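Local structure of Iron(III) ABC transporter, periplasmic iron-compound-binding protein (Vibrio cholerae, 5GGY) at residues D25-V30 with V38-L43; V80-G85 with T125-E130. The protein probably binds iron-loaded hydroxamate siderophores such as ferric Desferal in the periplasm and hands them to an inner-membrane ABC transporter for import. All coordinates share one frame; numbering follows the deposited sequence.

Contact 1 (D25-V30 with V38-L43)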
loop_
_atom_site.group_PDB
_atom_site.type_symbol
_atom_site.label_atom_id
_atom_site.label_comp_id
_atom_site.label_asym_id
_atom_site.label_seq_id
_atom_site.Cartn_x
_atom_site.Cartn_y
_atom_site.Cartn_z
ATOM N N ASP A 25 -10.062 3.499 -16.634
ATOM C CA ASP A 25 -9.349 3.057 -15.441
ATOM C C ASP A 25 -8.283 2.039 -15.830
ATOM O O ASP A 25 -7.139 2.125 -15.388
ATOM C CB ASP A 25 -10.319 2.474 -14.406
ATOM C CG ASP A 25 -11.105 1.289 -14.934
ATOM O OD1 ASP A 25 -11.232 1.158 -16.168
ATOM O OD2 ASP A 25 -11.596 0.488 -14.110
ATOM N N LEU A 26 -8.666 1.092 -16.681
ATOM C CA LEU A 26 -7.747 0.086 -17.199
ATOM C C LEU A 26 -6.690 0.714 -18.095
ATOM O O LEU A 26 -5.544 0.266 -18.121
ATOM C CB LEU A 26 -8.509 -0.987 -17.975
ATOM C CG LEU A 26 -9.433 -1.883 -17.152
ATOM C CD1 LEU A 26 -10.149 -2.891 -18.042
ATOM C CD2 LEU A 26 -8.649 -2.587 -16.047
ATOM N N LEU A 27 -7.086 1.742 -18.838
ATOM C CA LEU A 27 -6.153 2.478 -19.681
ATOM C C LEU A 27 -5.067 3.108 -18.825
ATOM O O LEU A 27 -3.893 3.089 -19.187
ATOM C CB LEU A 27 -6.879 3.552 -20.491
ATOM C CG LEU A 27 -6.001 4.439 -21.379
ATOM C CD1 LEU A 27 -5.109 3.607 -22.291
ATOM C CD2 LEU A 27 -6.858 5.391 -22.199
ATOM N N GLU A 28 -5.470 3.667 -17.688
ATOM C CA GLU A 28 -4.527 4.242 -16.736
ATOM C C GLU A 28 -3.588 3.175 -16.179
ATOM O O GLU A 28 -2.375 3.377 -16.119
ATOM C CB GLU A 28 -5.271 4.931 -15.590
ATOM C CG GLU A 28 -4.393 5.239 -14.383
ATOM C CD GLU A 28 -5.199 5.583 -13.149
ATOM O OE1 GLU A 28 -4.712 5.326 -12.028
ATOM O OE2 GLU A 28 -6.319 6.118 -13.301
ATOM N N GLN A 29 -4.162 2.041 -15.782
ATOM C CA GLN A 29 -3.406 0.948 -15.178
ATOM C C GLN A 29 -2.261 0.459 -16.060
ATOM O O GLN A 29 -1.124 0.353 -15.601
ATOM C CB GLN A 29 -4.332 -0.227 -14.851
ATOM C CG GLN A 29 -5.460 0.081 -13.869
ATOM C CD GLN A 29 -4.994 0.213 -12.428
ATOM O OE1 GLN A 29 -4.062 0.958 -12.126
ATOM N NE2 GLN A 29 -5.651 -0.513 -11.529
ATOM N N VAL A 30 -2.557 0.159 -17.322
ATOM C CA VAL A 30 -1.540 -0.384 -18.220
ATOM C C VAL A 30 -0.472 0.652 -18.561
ATOM O O VAL A 30 0.697 0.310 -18.732
ATOM C CB VAL A 30 -2.155 -0.930 -19.532
ATOM C CG1 VAL A 30 -2.935 -2.204 -19.264
ATOM C CG2 VAL A 30 -3.035 0.115 -20.201
ATOM N N VAL A 38 -2.576 -0.832 -27.886
ATOM C CA VAL A 38 -2.759 -0.490 -29.289
ATOM C C VAL A 38 -4.153 0.088 -29.519
ATOM O O VAL A 38 -4.416 0.707 -30.551
ATOM C CB VAL A 38 -2.545 -1.711 -30.207
ATOM C CG1 VAL A 38 -1.177 -2.332 -29.958
ATOM C CG2 VAL A 38 -3.645 -2.740 -30.000
ATOM N N GLY A 39 -5.039 -0.107 -28.545
ATOM C CA GLY A 39 -6.405 0.374 -28.645
ATOM C C GLY A 39 -6.982 0.823 -27.314
ATOM O O GLY A 39 -6.866 0.126 -26.304
ATOM N N ALA A 40 -7.608 1.997 -27.320
ATOM C CA ALA A 40 -8.193 2.580 -26.117
ATOM C C ALA A 40 -9.391 3.447 -26.500
ATOM O O ALA A 40 -9.462 3.936 -27.627
ATOM C CB ALA A 40 -7.149 3.395 -25.357
ATOM N N PRO A 41 -10.346 3.628 -25.570
ATOM C CA PRO A 41 -11.576 4.350 -25.910
ATOM C C PRO A 41 -11.543 5.850 -25.602
ATOM O O PRO A 41 -10.889 6.268 -24.645
ATOM C CB PRO A 41 -12.619 3.656 -25.038
ATOM C CG PRO A 41 -11.858 3.296 -23.800
ATOM C CD PRO A 41 -10.433 3.007 -24.235
ATOM N N GLU A 42 -12.245 6.633 -26.423
ATOM C CA GLU A 42 -12.474 8.066 -26.195
ATOM C C GLU A 42 -11.231 8.843 -25.761
ATOM O O GLU A 42 -11.216 9.472 -24.703
ATOM C CB GLU A 42 -13.582 8.250 -25.155
ATOM C CG GLU A 42 -14.908 7.615 -25.549
ATOM C CD GLU A 42 -15.947 7.697 -24.446
ATOM O OE1 GLU A 42 -16.286 6.641 -23.872
ATOM O OE2 GLU A 42 -16.427 8.814 -24.156
ATOM N N LEU A 43 -10.196 8.806 -26.591
ATOM C CA LEU A 43 -8.914 9.402 -26.237
ATOM C C LEU A 43 -8.952 10.925 -26.116
ATOM O O LEU A 43 -8.274 11.497 -25.260
ATOM C CB LEU A 43 -7.849 8.994 -27.256
ATOM C CG LEU A 43 -7.516 7.501 -27.269
ATOM C CD1 LEU A 43 -6.280 7.225 -28.109
ATOM C CD2 LEU A 43 -7.328 6.990 -25.852
#
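Leu27 of helix 24-32 straddles the methyl group of Ala40 with both of its terminal carbons. CD1 and CD2 of Leu27 each lie 3.7 Å from Ala40 CB, so the small side chain faces the open side of the isopropyl fork rather than one of its prongs. The leucine reaches the strand because chi1 is 178°: CG is swung away from the backbone N and lies beside the carbonyl carbon, which carries the fork off the helix. Ala40 answers with a CB that points at the helix from the short strand 39-40. The two backbones stay apart, with Leu27 CA and Ala40 CA separated by 6.8 Å.

Leu43, at the start of the next helix, closes on the same fork from one branch. Its side chain runs at about a right angle to that of Leu27, and its CD2 touches Leu27 CD2 at 4.0 Å. CD2 of Leu27 is thus shared by Ala40 and Leu43, whereas CD1 meets Ala40 alone of the two. Val21 of strand 19-21 and Pro37 also touch Leu27. Val38 bonds to Val19 and Gly39 to Val21 through the backbone, consistent with a beta-alpha-beta unit running through strand 19-21, helix 24-32 and strand 39-40, as expected of the Rossmann-like lobes of this family.

Every touching atom across the pair is a methyl carbon. The joint therefore depends on shape and on burial from water, while the polar backbone of Ala40 is served by strand bonding to Gln60 and Ile62.

Contact 2 (V80-G85 with T125-E130)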
loop_
_atom_site.group_PDB
_atom_site.type_symbol
_atom_site.label_atom_id
_atom_site.label_comp_id
_atom_site.label_asym_id
_atom_site.label_seq_id
_atom_site.Cartn_x
_atom_site.Cartn_y
_atom_site.Cartn_z
ATOM N N VAL A 80 -4.687 -9.673 -26.049
ATOM C CA VAL A 80 -5.629 -9.637 -24.938
ATOM C C VAL A 80 -6.494 -8.390 -25.017
ATOM O O VAL A 80 -6.051 -7.337 -25.476
ATOM C CB VAL A 80 -4.921 -9.659 -23.563
ATOM C CG1 VAL A 80 -4.596 -11.087 -23.141
ATOM C CG2 VAL A 80 -3.675 -8.780 -23.582
ATOM N N ILE A 81 -7.738 -8.523 -24.575
ATOM C CA ILE A 81 -8.644 -7.392 -24.462
ATOM C C ILE A 81 -9.014 -7.185 -22.999
ATOM O O ILE A 81 -9.500 -8.102 -22.340
ATOM C CB ILE A 81 -9.925 -7.593 -25.297
ATOM C CG1 ILE A 81 -9.579 -7.750 -26.781
ATOM C CG2 ILE A 81 -10.880 -6.426 -25.088
ATOM C CD1 ILE A 81 -10.777 -8.045 -27.663
ATOM N N LEU A 82 -8.770 -5.984 -22.486
ATOM C CA LEU A 82 -9.068 -5.691 -21.089
ATOM C C LEU A 82 -10.409 -4.975 -20.966
ATOM O O LEU A 82 -10.605 -3.900 -21.533
ATOM C CB LEU A 82 -7.950 -4.854 -20.461
ATOM C CG LEU A 82 -6.519 -5.375 -20.653
ATOM C CD1 LEU A 82 -5.549 -4.601 -19.778
ATOM C CD2 LEU A 82 -6.417 -6.868 -20.381
ATOM N N ALA A 83 -11.333 -5.585 -20.232
ATOM C CA ALA A 83 -12.679 -5.042 -20.090
ATOM C C ALA A 83 -13.055 -4.810 -18.627
ATOM O O ALA A 83 -12.553 -5.483 -17.730
ATOM C CB ALA A 83 -13.686 -5.968 -20.751
ATOM N N ALA A 84 -13.944 -3.850 -18.397
ATOM C CA ALA A 84 -14.408 -3.542 -17.049
ATOM C C ALA A 84 -15.917 -3.711 -16.938
ATOM O O ALA A 84 -16.552 -4.293 -17.820
ATOM C CB ALA A 84 -14.006 -2.127 -16.655
ATOM N N GLY A 85 -16.475 -3.198 -15.844
ATOM C CA GLY A 85 -17.905 -3.251 -15.586
ATOM C C GLY A 85 -18.834 -2.838 -16.717
ATOM O O GLY A 85 -19.759 -3.580 -17.047
ATOM N N THR A 125 1.331 -8.633 -12.654
ATOM C CA THR A 125 1.718 -10.037 -12.650
ATOM C C THR A 125 1.523 -10.660 -14.033
ATOM O O THR A 125 2.363 -11.428 -14.509
ATOM C CB THR A 125 0.916 -10.831 -11.599
ATOM O OG1 THR A 125 1.153 -10.279 -10.294
ATOM C CG2 THR A 125 1.314 -12.301 -11.613
ATOM N N LEU A 126 0.417 -10.307 -14.679
ATOM C CA LEU A 126 0.095 -10.832 -16.001
ATOM C C LEU A 126 1.056 -10.339 -17.076
ATOM O O LEU A 126 1.419 -11.087 -17.981
ATOM C CB LEU A 126 -1.340 -10.459 -16.382
ATOM C CG LEU A 126 -2.455 -11.079 -15.540
ATOM C CD1 LEU A 126 -3.807 -10.549 -15.987
ATOM C CD2 LEU A 126 -2.409 -12.595 -15.632
ATOM N N PHE A 127 1.463 -9.080 -16.977
ATOM C CA PHE A 127 2.325 -8.485 -17.993
ATOM C C PHE A 127 3.779 -8.376 -17.534
ATOM O O PHE A 127 4.597 -7.730 -18.191
ATOM C CB PHE A 127 1.804 -7.101 -18.393
ATOM C CG PHE A 127 0.467 -7.128 -19.079
ATOM C CD1 PHE A 127 0.364 -7.493 -20.411
ATOM C CD2 PHE A 127 -0.686 -6.779 -18.393
ATOM C CE1 PHE A 127 -0.866 -7.515 -21.042
ATOM C CE2 PHE A 127 -1.914 -6.798 -19.016
ATOM C CZ PHE A 127 -2.006 -7.166 -20.346
ATOM N N GLY A 128 4.098 -9.015 -16.412
ATOM C CA GLY A 128 5.461 -9.039 -15.908
ATOM C C GLY A 128 6.008 -7.671 -15.539
ATOM O O GLY A 128 7.142 -7.337 -15.877
ATOM N N LYS A 129 5.197 -6.880 -14.844
ATOM C CA LYS A 129 5.594 -5.537 -14.428
ATOM C C LYS A 129 5.409 -5.347 -12.924
ATOM O O LYS A 129 4.995 -4.281 -12.473
ATOM C CB LYS A 129 4.790 -4.481 -15.189
ATOM C CG LYS A 129 4.985 -4.500 -16.698
ATOM C CD LYS A 129 6.316 -3.884 -17.104
ATOM C CE LYS A 129 6.403 -3.725 -18.617
ATOM N NZ LYS A 129 7.615 -2.969 -19.044
ATOM N N GLU A 130 5.718 -6.386 -12.155
ATOM C CA GLU A 130 5.506 -6.367 -10.711
ATOM C C GLU A 130 6.406 -5.367 -9.989
ATOM O O GLU A 130 5.971 -4.697 -9.052
ATOM C CB GLU A 130 5.718 -7.769 -10.132
ATOM C CG GLU A 130 4.503 -8.676 -10.259
ATOM C CD GLU A 130 4.860 -10.081 -10.703
ATOM O OE1 GLU A 130 4.529 -11.042 -9.975
ATOM O OE2 GLU A 130 5.463 -10.226 -11.789
#
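Phe127, at the point where helix 112-126 gives up its helical backbone, sends its ring end-on to strand 80-83, where Val80 and Leu82 receive it. From CB the side chain leaves toward the strand; with chi1 at -65°, CG stands opposite the carbonyl carbon and next to the backbone N. The inner ring atoms, CG, CD1 and CD2, only carry the contact forward, and the touching begins at the far half of the ring. CE1 and CZ both lie 4.0 Å from Val80 CG2, so that methyl sits astride the bond between them, close to the ring plane and at the edge. CE2, the other outer corner, comes to 4.3 Å from Leu82 CD1, which approaches obliquely.

The side chains of Val80 and Phe127 run antiparallel, one reaching out from the strand and the other from the helix end. Val80 and Leu82 are two residues apart on the strand and so project from the same sheet face, so that both can reach the outer end of the ring. The backbones keep well clear, with 10.6 Å between Val80 CA and Phe127 CA; the long aromatic side chain bridges that gap. Val19, on the adjoining strand 19-21, and Ile35 also touch the Phe127 side chain.

The helix end is thus packed on one face of the parallel sheet of strands 19-21, 80-83 and 100-102. All of the touching atoms are carbon, so the contact rests on dispersion and on keeping apolar surface from water, and it is only partly buried.

From the N terminus, strand 19-21 leads into helix 24-32, and contact 1 closes the short loop between that helix and strand 39-40. Only later does the chain enter strand 80-83; contact 2 then closes a much longer loop, passing strand 100-102 and helix 112-126. The two loops follow one another, neither nested nor crossed. In space they adjoin, their centres about 11 Å apart: Val30 CG1 lies 3.6 Å from Leu82 CD1, and Leu26 packs against Leu82, Ala83 and Ala84. Helix 24-32 thereby touches both strand 39-40 and strand 80-83, linking the two contacts through its apolar side chains.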